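Local coordinates for protein SAM dependent methyltransferase (Agrobacterium tumefaciens, PDB 2IGT) that binds S-adenosylmethionine and probably transfers its methyl group to an acceptor substrate, at residues His130-Trp141 and Tyr163-Ala171; Gly295-Arg306 and Val318-Pro329. One frame throughout, in Å; residues are numbered along the deposited sequence. Where two conformers were deposited one is given.

Contact 1: residues His130-Trp141 and Tyr163-Ala171; sequences HVGVFPEQIVHW and YTGVASLVA. With SAM (S-adenosylmethionine), chain D; FMT (formic acid), chain I.
With CG anti to the backbone N (chi1 -174°), Tyr163 carries its ring out across the gap, where it meets Phe134, whose chi1 of -71° sets its ring beside the backbone N; both line the S-adenosylmethionine pocket of this methyltransferase domain. Phe134 CE2 lies 3.6 Å from Tyr163 CE2, the two rings turned obliquely, and both residues also touch the cofactor: Phe134 CE2 near the cofactor's CB, Tyr163 near the ribose O3'. In one of two modelled conformers, His130 joins them in an aromatic cluster, its face toward the Tyr163 edge. A formic acid, probably from the crystallisation liquor, accepts bonds at O1 from Tyr163 OH (2.8 Å) and Gly132 N (2.9 Å), and Arg66 binds it too. Glycine suits position 132 because its positive phi would jam a CB against the preceding carbonyl. Thr164 OG1 donates to Gly132 O at 2.6 Å, arriving from above the carbonyl plane and tying the loop to the turn before helix 166-173. Helix 138-150 packs on that helix through Trp141, a broad, mostly apolar plate: Ala167 CB approaches its NE1 side, and Val166 CG1 makes a CH-pi contact 3.6 Å from the centroid of its six-membered ring.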
loop_
_atom_site.group_PDB
_atom_site.type_symbol
_atom_site.label_atom_id
_atom_site.label_comp_id
_atom_site.label_asym_id
_atom_site.label_seq_id
_atom_site.Cartn_x
_atom_site.Cartn_y
_atom_site.Cartn_z
ATOM N N HIS A 130 2.856 6.775 -18.733
ATOM C CA HIS A 130 1.973 6.163 -19.732
ATOM C C HIS A 130 0.744 7.021 -20.051
ATOM O O HIS A 130 0.086 7.516 -19.134
ATOM C CB HIS A 130 1.581 4.718 -19.334
ATOM C CG HIS A 130 0.755 4.596 -18.083
ATOM N ND1 HIS A 130 -0.444 5.258 -17.902
ATOM C CD2 HIS A 130 0.907 3.806 -16.992
ATOM C CE1 HIS A 130 -0.965 4.920 -16.733
ATOM N NE2 HIS A 130 -0.165 4.042 -16.161
ATOM N N VAL A 131 0.453 7.204 -21.341
ATOM C CA VAL A 131 -0.636 8.104 -21.767
ATOM C C VAL A 131 -1.903 7.332 -22.159
ATOM O O VAL A 131 -2.854 7.911 -22.678
ATOM C CB VAL A 131 -0.218 9.065 -22.929
ATOM C CG1 VAL A 131 0.905 10.059 -22.456
ATOM C CG2 VAL A 131 0.251 8.267 -24.158
ATOM N N GLY A 132 -1.922 6.026 -21.913
ATOM C CA GLY A 132 -3.150 5.244 -22.065
ATOM C C GLY A 132 -3.222 4.463 -23.371
ATOM O O GLY A 132 -4.269 3.890 -23.709
ATOM N N VAL A 133 -2.114 4.466 -24.110
ATOM C CA VAL A 133 -2.008 3.732 -25.370
ATOM C C VAL A 133 -0.536 3.587 -25.733
ATOM O O VAL A 133 0.276 4.460 -25.410
ATOM C CB VAL A 133 -2.823 4.432 -26.519
ATOM C CG1 VAL A 133 -2.328 5.882 -26.793
ATOM C CG2 VAL A 133 -2.884 3.578 -27.803
ATOM N N PHE A 134 -0.213 2.460 -26.362
ATOM C CA PHE A 134 1.079 2.199 -26.964
ATOM C C PHE A 134 0.848 2.207 -28.473
ATOM O O PHE A 134 0.550 1.164 -29.066
ATOM C CB PHE A 134 1.623 0.838 -26.468
ATOM C CG PHE A 134 2.059 0.843 -25.032
ATOM C CD1 PHE A 134 3.367 1.196 -24.679
ATOM C CD2 PHE A 134 1.170 0.510 -24.031
ATOM C CE1 PHE A 134 3.780 1.196 -23.345
ATOM C CE2 PHE A 134 1.567 0.529 -22.684
ATOM C CZ PHE A 134 2.882 0.866 -22.340
ATOM N N PRO A 135 0.931 3.398 -29.111
ATOM C CA PRO A 135 0.433 3.497 -30.487
ATOM C C PRO A 135 1.216 2.674 -31.496
ATOM O O PRO A 135 0.693 2.335 -32.560
ATOM C CB PRO A 135 0.549 4.991 -30.824
ATOM C CG PRO A 135 1.428 5.574 -29.795
ATOM C CD PRO A 135 1.463 4.679 -28.597
ATOM N N GLU A 136 2.461 2.356 -31.171
ATOM C CA GLU A 136 3.264 1.486 -32.058
ATOM C C GLU A 136 2.605 0.114 -32.262
ATOM O O GLU A 136 2.805 -0.531 -33.303
ATOM C CB GLU A 136 4.694 1.304 -31.501
ATOM C CG GLU A 136 4.806 0.562 -30.179
ATOM C CD GLU A 136 4.665 1.449 -28.941
ATOM O OE1 GLU A 136 4.136 2.581 -29.028
ATOM O OE2 GLU A 136 5.092 1.015 -27.851
ATOM N N GLN A 137 1.821 -0.321 -31.269
ATOM C CA GLN A 137 1.093 -1.598 -31.324
ATOM C C GLN A 137 0.096 -1.673 -32.494
ATOM O O GLN A 137 -0.453 -2.741 -32.781
ATOM C CB GLN A 137 0.408 -1.890 -29.976
ATOM C CG GLN A 137 1.410 -2.219 -28.825
ATOM C CD GLN A 137 2.086 -3.569 -29.018
ATOM O OE1 GLN A 137 1.475 -4.515 -29.539
ATOM N NE2 GLN A 137 3.346 -3.671 -28.617
ATOM N N ILE A 138 -0.114 -0.546 -33.182
ATOM C CA ILE A 138 -0.966 -0.525 -34.380
ATOM C C ILE A 138 -0.552 -1.556 -35.435
ATOM O O ILE A 138 -1.399 -2.087 -36.146
ATOM C CB ILE A 138 -1.046 0.873 -35.029
ATOM C CG1 ILE A 138 -2.247 0.932 -36.005
ATOM C CG2 ILE A 138 0.301 1.244 -35.713
ATOM C CD1 ILE A 138 -2.577 2.322 -36.566
ATOM N N VAL A 139 0.748 -1.850 -35.531
ATOM C CA VAL A 139 1.178 -2.900 -36.450
ATOM C C VAL A 139 0.517 -4.261 -36.086
ATOM O O VAL A 139 0.000 -4.949 -36.972
ATOM C CB VAL A 139 2.718 -3.004 -36.536
ATOM C CG1 VAL A 139 3.133 -4.001 -37.606
ATOM C CG2 VAL A 139 3.319 -1.619 -36.824
ATOM N N HIS A 140 0.514 -4.629 -34.805
ATOM C CA HIS A 140 -0.138 -5.882 -34.374
ATOM C C HIS A 140 -1.664 -5.758 -34.480
ATOM O O HIS A 140 -2.335 -6.729 -34.813
ATOM C CB HIS A 140 0.235 -6.291 -32.930
ATOM C CG HIS A 140 1.705 -6.528 -32.712
ATOM N ND1 HIS A 140 2.414 -7.515 -33.375
ATOM C CD2 HIS A 140 2.587 -5.924 -31.876
ATOM C CE1 HIS A 140 3.679 -7.480 -32.983
ATOM N NE2 HIS A 140 3.811 -6.529 -32.069
ATOM N N TRP A 141 -2.209 -4.567 -34.204
ATOM C CA TRP A 141 -3.660 -4.362 -34.361
ATOM C C TRP A 141 -4.112 -4.542 -35.796
ATOM O O TRP A 141 -5.219 -5.059 -36.036
ATOM C CB TRP A 141 -4.118 -2.988 -33.879
ATOM C CG TRP A 141 -3.717 -2.666 -32.490
ATOM C CD1 TRP A 141 -3.446 -3.542 -31.476
ATOM C CD2 TRP A 141 -3.557 -1.349 -31.946
ATOM N NE1 TRP A 141 -3.090 -2.837 -30.335
ATOM C CE2 TRP A 141 -3.154 -1.496 -30.601
ATOM C CE3 TRP A 141 -3.705 -0.061 -32.475
ATOM C CZ2 TRP A 141 -2.892 -0.393 -29.766
ATOM C CZ3 TRP A 141 -3.427 1.045 -31.646
ATOM C CH2 TRP A 141 -3.035 0.857 -30.307
ATOM N N TYR A 163 -4.729 -4.038 -20.533
ATOM C CA TYR A 163 -4.477 -2.604 -20.296
ATOM C C TYR A 163 -5.713 -1.781 -20.722
ATOM O O TYR A 163 -6.837 -2.145 -20.355
ATOM C CB TYR A 163 -3.184 -2.189 -21.028
ATOM C CG TYR A 163 -2.690 -0.783 -20.789
ATOM C CD1 TYR A 163 -2.576 -0.272 -19.497
ATOM C CD2 TYR A 163 -2.301 0.031 -21.866
ATOM C CE1 TYR A 163 -2.090 1.024 -19.271
ATOM C CE2 TYR A 163 -1.822 1.332 -21.649
ATOM C CZ TYR A 163 -1.705 1.812 -20.352
ATOM O OH TYR A 163 -1.235 3.096 -20.093
ATOM N N THR A 164 -5.539 -0.719 -21.518
ATOM C CA THR A 164 -6.670 0.121 -21.881
ATOM C C THR A 164 -7.496 -0.469 -23.029
ATOM O O THR A 164 -8.457 0.146 -23.461
ATOM C CB THR A 164 -6.222 1.553 -22.222
ATOM O OG1 THR A 164 -5.262 1.508 -23.291
ATOM C CG2 THR A 164 -5.616 2.274 -20.961
ATOM N N GLY A 165 -7.098 -1.648 -23.516
ATOM C CA GLY A 165 -7.951 -2.467 -24.384
ATOM C C GLY A 165 -8.145 -2.022 -25.817
ATOM O O GLY A 165 -9.101 -2.446 -26.452
ATOM N N VAL A 166 -7.229 -1.232 -26.373
ATOM C CA VAL A 166 -7.408 -0.820 -27.776
ATOM C C VAL A 166 -7.411 -2.051 -28.714
ATOM O O VAL A 166 -8.214 -2.123 -29.645
ATOM C CB VAL A 166 -6.390 0.253 -28.221
ATOM C CG1 VAL A 166 -6.531 0.557 -29.738
ATOM C CG2 VAL A 166 -6.632 1.516 -27.437
ATOM N N ALA A 167 -6.561 -3.046 -28.434
ATOM C CA ALA A 167 -6.594 -4.292 -29.242
ATOM C C ALA A 167 -7.948 -4.990 -29.125
ATOM O O ALA A 167 -8.465 -5.553 -30.101
ATOM C CB ALA A 167 -5.459 -5.247 -28.839
ATOM N N SER A 168 -8.496 -5.001 -27.911
ATOM C CA SER A 168 -9.791 -5.622 -27.662
ATOM C C SER A 168 -10.848 -4.942 -28.508
ATOM O O SER A 168 -11.722 -5.601 -29.069
ATOM C CB SER A 168 -10.153 -5.515 -26.176
ATOM O OG SER A 168 -9.159 -6.167 -25.399
ATOM N N LEU A 169 -10.754 -3.617 -28.608
ATOM C CA LEU A 169 -11.755 -2.848 -29.338
ATOM C C LEU A 169 -11.619 -3.018 -30.853
ATOM O O LEU A 169 -12.635 -3.145 -31.559
ATOM C CB LEU A 169 -11.705 -1.366 -28.921
ATOM C CG LEU A 169 -12.021 -1.120 -27.441
ATOM C CD1 LEU A 169 -11.896 0.356 -27.101
ATOM C CD2 LEU A 169 -13.417 -1.668 -27.021
ATOM N N VAL A 170 -10.372 -3.066 -31.333
ATOM C CA VAL A 170 -10.095 -3.358 -32.753
ATOM C C VAL A 170 -10.713 -4.716 -33.140
ATOM O O VAL A 170 -11.429 -4.817 -34.141
ATOM C CB VAL A 170 -8.570 -3.314 -33.088
ATOM C CG1 VAL A 170 -8.321 -3.805 -34.504
ATOM C CG2 VAL A 170 -8.003 -1.869 -32.953
ATOM N N ALA A 171 -10.456 -5.744 -32.330
ATOM C CA ALA A 171 -10.996 -7.089 -32.603
ATOM C C ALA A 171 -12.525 -7.093 -32.600
ATOM O O ALA A 171 -13.170 -7.610 -33.529
ATOM C CB ALA A 171 -10.430 -8.126 -31.625
HETATM N N SAM D . 3.038 -4.561 -21.112
HETATM C CA SAM D . 3.337 -3.107 -20.991
HETATM C C SAM D . 4.588 -2.922 -20.112
HETATM O O SAM D . 5.145 -3.869 -19.528
HETATM O OXT SAM D . 5.085 -1.795 -19.990
HETATM C CB SAM D . 2.115 -2.332 -20.447
HETATM C CG SAM D . 1.869 -2.384 -18.920
HETATM S SD SAM D . 1.435 -4.056 -18.305
HETATM C CE SAM D . 2.274 -5.219 -19.360
HETATM C "C5'" SAM D . -0.182 -4.261 -19.095
HETATM C "C4'" SAM D . -1.278 -4.618 -18.107
HETATM O "O4'" SAM D . -0.909 -5.772 -17.372
HETATM C "C3'" SAM D . -1.564 -3.566 -17.028
HETATM O "O3'" SAM D . -2.804 -2.937 -17.309
HETATM C "C2'" SAM D . -1.595 -4.316 -15.687
HETATM O "O2'" SAM D . -2.716 -4.014 -14.880
HETATM C "C1'" SAM D . -1.674 -5.770 -16.186
HETATM N N9 SAM D . -1.154 -6.798 -15.288
HETATM C C8 SAM D . -0.016 -6.775 -14.503
HETATM N N7 SAM D . 0.093 -7.958 -13.869
HETATM C C5 SAM D . -0.959 -8.747 -14.222
HETATM C C6 SAM D . -1.359 -10.034 -13.840
HETATM N N6 SAM D . -0.638 -10.751 -12.991
HETATM N N1 SAM D . -2.501 -10.588 -14.413
HETATM C C2 SAM D . -3.253 -9.842 -15.286
HETATM N N3 SAM D . -2.887 -8.551 -15.646
HETATM C C4 SAM D . -1.755 -8.013 -15.106
HETATM C C FMT I . 1.383 4.146 -22.761
HETATM O O1 FMT I . 0.287 4.172 -22.198
HETATM O O2 FMT I . 2.118 5.119 -22.936
#

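Contact 2: residues Gly295-Arg306 and Val318-Pro329; sequences GGVVASGELVIR and VLSTSLFSRWEP. With ACY (acetic acid), chain H.
Gly295 O receives the indole NE1 of Trp327 in a nearly straight bond (2.9 Å, 172°) at the open end of an antiparallel beta hairpin, strands 297-306 and 318-328, within the mixed central sheet. Gly296 must be small: a CB there would collide with Glu328 O and the indole. Val297 and Ala299 then form hydrogen-bonded pairs with Glu328 and Arg326. Between them Val298, on the face covered by helix 280-290, sets CG2 at the edge of the Trp327 ring. Arg326, across from small Ala299, grips an acetic acid, probably from the crystallisation liquor, with NH1 and NH2, while Trp143 meets the guanidinium by cation-pi. Ser300 OG lies 2.8 Å from Ser325 OG in a hydrogen bond and also bonds His284, so these buried hydroxyls have polar company. Gly301 has no side chain to obstruct the Phe324 ring, which chi1 77° folds back across the strand so that Gly301 N sits over its face. Glu302 OE1 accepts from Ser320 OG (2.7 Å), met from above its carboxylate plane. At Leu303 a classic beta bulge sets Thr321 and Ser322 against one residue. Beyond it, branched Val304 packs its CB 3.5 Å from Val318 CG1, and Ile305 CD1 meets Thr321 CG2. Arg306, salt-bridged to Glu38, lays a guanidinium face on Val318, Arg306 NH2 lying 3.4 Å from Val318 CG2.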
loop_
_atom_site.group_PDB
_atom_site.type_symbol
_atom_site.label_atom_id
_atom_site.label_comp_id
_atom_site.label_asym_id
_atom_site.label_seq_id
_atom_site.Cartn_x
_atom_site.Cartn_y
_atom_site.Cartn_z
ATOM N N GLY A 295 3.482 -27.244 -36.239
ATOM C CA GLY A 295 3.660 -26.694 -37.582
ATOM C C GLY A 295 3.659 -25.165 -37.603
ATOM O O GLY A 295 3.876 -24.510 -36.582
ATOM N N GLY A 296 3.408 -24.602 -38.783
ATOM C CA GLY A 296 3.325 -23.159 -38.946
ATOM C C GLY A 296 4.667 -22.442 -38.868
ATOM O O GLY A 296 5.711 -23.009 -39.185
ATOM N N VAL A 297 4.631 -21.177 -38.463
ATOM C CA VAL A 297 5.819 -20.315 -38.519
ATOM C C VAL A 297 5.821 -19.335 -37.349
ATOM O O VAL A 297 4.762 -18.840 -36.942
ATOM C CB VAL A 297 5.917 -19.555 -39.873
ATOM C CG1 VAL A 297 4.682 -18.691 -40.088
ATOM C CG2 VAL A 297 7.204 -18.703 -39.979
ATOM N N VAL A 298 7.021 -19.083 -36.820
ATOM C CA VAL A 298 7.218 -18.118 -35.757
ATOM C C VAL A 298 8.060 -16.978 -36.316
ATOM O O VAL A 298 9.197 -17.192 -36.804
ATOM C CB VAL A 298 7.903 -18.761 -34.493
ATOM C CG1 VAL A 298 8.134 -17.697 -33.408
ATOM C CG2 VAL A 298 7.021 -19.886 -33.950
ATOM N N ALA A 299 7.502 -15.772 -36.285
ATOM C CA ALA A 299 8.229 -14.580 -36.701
ATOM C C ALA A 299 8.469 -13.754 -35.447
ATOM O O ALA A 299 7.525 -13.524 -34.662
ATOM C CB ALA A 299 7.409 -13.769 -37.747
ATOM N N SER A 300 9.711 -13.299 -35.250
ATOM C CA SER A 300 10.042 -12.518 -34.050
ATOM C C SER A 300 11.013 -11.388 -34.346
ATOM O O SER A 300 11.749 -11.445 -35.334
ATOM C CB SER A 300 10.663 -13.429 -32.989
ATOM O OG SER A 300 9.905 -14.622 -32.852
ATOM N N GLY A 301 11.058 -10.396 -33.455
ATOM C CA GLY A 301 11.981 -9.269 -33.637
ATOM C C GLY A 301 11.602 -8.116 -32.733
ATOM O O GLY A 301 11.102 -8.324 -31.616
ATOM N N GLU A 302 11.823 -6.897 -33.230
ATOM C CA GLU A 302 11.526 -5.685 -32.478
ATOM C C GLU A 302 10.427 -4.922 -33.210
ATOM O O GLU A 302 10.330 -4.985 -34.437
ATOM C CB GLU A 302 12.795 -4.830 -32.294
ATOM C CG GLU A 302 13.789 -5.538 -31.378
ATOM C CD GLU A 302 15.036 -4.756 -31.044
ATOM O OE1 GLU A 302 15.123 -3.549 -31.379
ATOM O OE2 GLU A 302 15.932 -5.383 -30.429
ATOM N N LEU A 303 9.590 -4.252 -32.430
ATOM C CA LEU A 303 8.583 -3.300 -32.919
ATOM C C LEU A 303 9.131 -1.888 -32.674
ATOM O O LEU A 303 9.457 -1.541 -31.540
ATOM C CB LEU A 303 7.260 -3.477 -32.169
ATOM C CG LEU A 303 6.155 -2.455 -32.463
ATOM C CD1 LEU A 303 5.706 -2.526 -33.941
ATOM C CD2 LEU A 303 4.942 -2.707 -31.552
ATOM N N VAL A 304 9.224 -1.091 -33.743
ATOM C CA VAL A 304 9.885 0.203 -33.657
ATOM C C VAL A 304 8.954 1.290 -34.208
ATOM O O VAL A 304 8.017 1.006 -34.991
ATOM C CB VAL A 304 11.248 0.201 -34.415
ATOM C CG1 VAL A 304 12.041 -1.061 -34.073
ATOM C CG2 VAL A 304 11.039 0.255 -35.921
ATOM N N ILE A 305 9.198 2.516 -33.757
ATOM C CA ILE A 305 8.562 3.704 -34.293
ATOM C C ILE A 305 9.659 4.507 -34.986
ATOM O O ILE A 305 10.752 4.691 -34.438
ATOM C CB ILE A 305 8.025 4.634 -33.154
ATOM C CG1 ILE A 305 6.973 3.924 -32.285
ATOM C CG2 ILE A 305 7.484 5.944 -33.741
ATOM C CD1 ILE A 305 6.699 4.631 -30.904
ATOM N N ARG A 306 9.352 5.022 -36.168
ATOM C CA ARG A 306 10.268 5.921 -36.818
ATOM C C ARG A 306 9.805 7.372 -36.625
ATOM O O ARG A 306 8.635 7.685 -36.821
ATOM C CB ARG A 306 10.402 5.578 -38.308
ATOM C CG ARG A 306 11.580 6.318 -38.951
ATOM C CD ARG A 306 11.829 5.882 -40.388
ATOM N NE ARG A 306 12.298 4.493 -40.518
ATOM C CZ ARG A 306 13.575 4.117 -40.469
ATOM N NH1 ARG A 306 14.543 5.011 -40.240
ATOM N NH2 ARG A 306 13.887 2.834 -40.615
ATOM N N VAL A 318 15.118 5.523 -35.750
ATOM C CA VAL A 318 14.309 4.409 -35.249
ATOM C C VAL A 318 14.339 4.433 -33.716
ATOM O O VAL A 318 15.422 4.483 -33.116
ATOM C CB VAL A 318 14.891 3.050 -35.804
ATOM C CG1 VAL A 318 14.304 1.840 -35.127
ATOM C CG2 VAL A 318 14.692 2.946 -37.330
ATOM N N LEU A 319 13.157 4.415 -33.098
ATOM C CA LEU A 319 13.009 4.206 -31.672
ATOM C C LEU A 319 12.363 2.839 -31.432
ATOM O O LEU A 319 11.167 2.652 -31.675
ATOM C CB LEU A 319 12.155 5.295 -31.025
ATOM C CG LEU A 319 11.892 5.124 -29.517
ATOM C CD1 LEU A 319 13.208 5.097 -28.686
ATOM C CD2 LEU A 319 10.967 6.235 -29.020
ATOM N N SER A 320 13.160 1.884 -30.976
ATOM C CA SER A 320 12.651 0.552 -30.747
ATOM C C SER A 320 11.923 0.536 -29.395
ATOM O O SER A 320 12.461 1.018 -28.395
ATOM C CB SER A 320 13.802 -0.441 -30.772
ATOM O OG SER A 320 13.343 -1.747 -30.515
ATOM N N THR A 321 10.699 0.012 -29.386
ATOM C CA THR A 321 9.840 0.064 -28.206
ATOM C C THR A 321 9.719 -1.267 -27.439
ATOM O O THR A 321 9.506 -1.268 -26.240
ATOM C CB THR A 321 8.393 0.492 -28.584
ATOM O OG1 THR A 321 7.747 -0.556 -29.320
ATOM C CG2 THR A 321 8.411 1.751 -29.490
ATOM N N SER A 322 9.803 -2.397 -28.141
ATOM C CA SER A 322 9.361 -3.645 -27.533
ATOM C C SER A 322 9.778 -4.800 -28.413
ATOM O O SER A 322 10.232 -4.599 -29.553
ATOM C CB SER A 322 7.814 -3.665 -27.378
ATOM O OG SER A 322 7.223 -3.305 -28.615
ATOM N N LEU A 323 9.658 -6.001 -27.847
ATOM C CA LEU A 323 9.912 -7.253 -28.568
ATOM C C LEU A 323 8.593 -7.884 -28.935
ATOM O O LEU A 323 7.530 -7.565 -28.363
ATOM C CB LEU A 323 10.674 -8.244 -27.672
ATOM C CG LEU A 323 11.826 -7.682 -26.837
ATOM C CD1 LEU A 323 12.390 -8.800 -25.922
ATOM C CD2 LEU A 323 12.931 -7.092 -27.745
ATOM N N PHE A 324 8.646 -8.762 -29.923
ATOM C CA PHE A 324 7.459 -9.542 -30.254
ATOM C C PHE A 324 7.882 -10.891 -30.790
ATOM O O PHE A 324 8.986 -11.058 -31.336
ATOM C CB PHE A 324 6.569 -8.839 -31.284
ATOM C CG PHE A 324 7.109 -8.924 -32.704
ATOM C CD1 PHE A 324 8.084 -8.028 -33.137
ATOM C CD2 PHE A 324 6.665 -9.911 -33.581
ATOM C CE1 PHE A 324 8.623 -8.112 -34.432
ATOM C CE2 PHE A 324 7.174 -10.005 -34.879
ATOM C CZ PHE A 324 8.158 -9.103 -35.311
ATOM N N SER A 325 6.979 -11.843 -30.623
ATOM C CA SER A 325 7.080 -13.123 -31.274
ATOM C C SER A 325 5.658 -13.584 -31.606
ATOM O O SER A 325 4.780 -13.555 -30.747
ATOM C CB SER A 325 7.763 -14.135 -30.350
ATOM O OG SER A 325 7.929 -15.355 -31.053
ATOM N N ARG A 326 5.445 -14.013 -32.852
ATOM C CA ARG A 326 4.132 -14.392 -33.324
ATOM C C ARG A 326 4.180 -15.760 -34.012
ATOM O O ARG A 326 4.929 -15.961 -34.984
ATOM C CB ARG A 326 3.607 -13.338 -34.302
ATOM C CG ARG A 326 2.255 -13.668 -34.937
ATOM C CD ARG A 326 1.826 -12.485 -35.788
ATOM N NE ARG A 326 2.693 -12.414 -36.957
ATOM C CZ ARG A 326 3.060 -11.305 -37.578
ATOM N NH1 ARG A 326 2.651 -10.114 -37.149
ATOM N NH2 ARG A 326 3.854 -11.403 -38.635
ATOM N N TRP A 327 3.391 -16.690 -33.482
ATOM C CA TRP A 327 3.157 -17.971 -34.131
ATOM C C TRP A 327 1.895 -17.865 -34.995
ATOM O O TRP A 327 0.879 -17.315 -34.559
ATOM C CB TRP A 327 3.006 -19.131 -33.119
ATOM C CG TRP A 327 2.622 -20.434 -33.845
ATOM C CD1 TRP A 327 3.476 -21.340 -34.435
ATOM C CD2 TRP A 327 1.293 -20.895 -34.129
ATOM N NE1 TRP A 327 2.750 -22.363 -35.028
ATOM C CE2 TRP A 327 1.411 -22.101 -34.869
ATOM C CE3 TRP A 327 0.010 -20.405 -33.829
ATOM C CZ2 TRP A 327 0.296 -22.827 -35.299
ATOM C CZ3 TRP A 327 -1.113 -21.148 -34.258
ATOM C CH2 TRP A 327 -0.955 -22.332 -34.985
ATOM N N GLU A 328 1.968 -18.407 -36.211
ATOM C CA GLU A 328 0.817 -18.495 -37.102
ATOM C C GLU A 328 0.887 -19.835 -37.815
ATOM O O GLU A 328 2.005 -20.334 -38.080
ATOM C CB GLU A 328 0.865 -17.410 -38.179
ATOM C CG GLU A 328 0.604 -15.985 -37.713
ATOM C CD GLU A 328 0.716 -15.011 -38.865
ATOM O OE1 GLU A 328 1.850 -14.593 -39.180
ATOM O OE2 GLU A 328 -0.317 -14.671 -39.470
ATOM N N PRO A 329 -0.290 -20.399 -38.185
ATOM C CA PRO A 329 -0.270 -21.677 -38.886
ATOM C C PRO A 329 0.239 -21.509 -40.306
ATOM O O PRO A 329 0.598 -22.508 -40.946
ATOM C CB PRO A 329 -1.747 -22.101 -38.885
ATOM C CG PRO A 329 -2.491 -20.838 -38.890
ATOM C CD PRO A 329 -1.674 -19.911 -37.997
HETATM C C ACY H . 3.290 -7.800 -40.094
HETATM O O ACY H . 2.293 -7.774 -39.348
HETATM O OXT ACY H . 4.080 -8.772 -40.179
HETATM C CH3 ACY H . 3.568 -6.584 -40.941
#

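How the contacts relate
Contact 1 closes before contact 2 opens along the chain, and their centres lie about 15 Å apart. Strands 297-306 and 318-328 belong to the eight-stranded mixed sheet, which also holds strand 156-160, leading into the 163-171 segment. The two contacts touch where the 3-10 turn at 135-137 meets the bulged part of the hairpin: Glu136 CG is 3.3 Å from Thr321 OG1, and Gln137 NE2 is 3.5 Å from Leu303 CD2. Farther along, the rings of His140 and Phe324 meet. The hairpin thus packs against the segment that carries Phe134 of the cofactor pocket, with the side chain of Ser322 about 8 Å from S-adenosylmethionine.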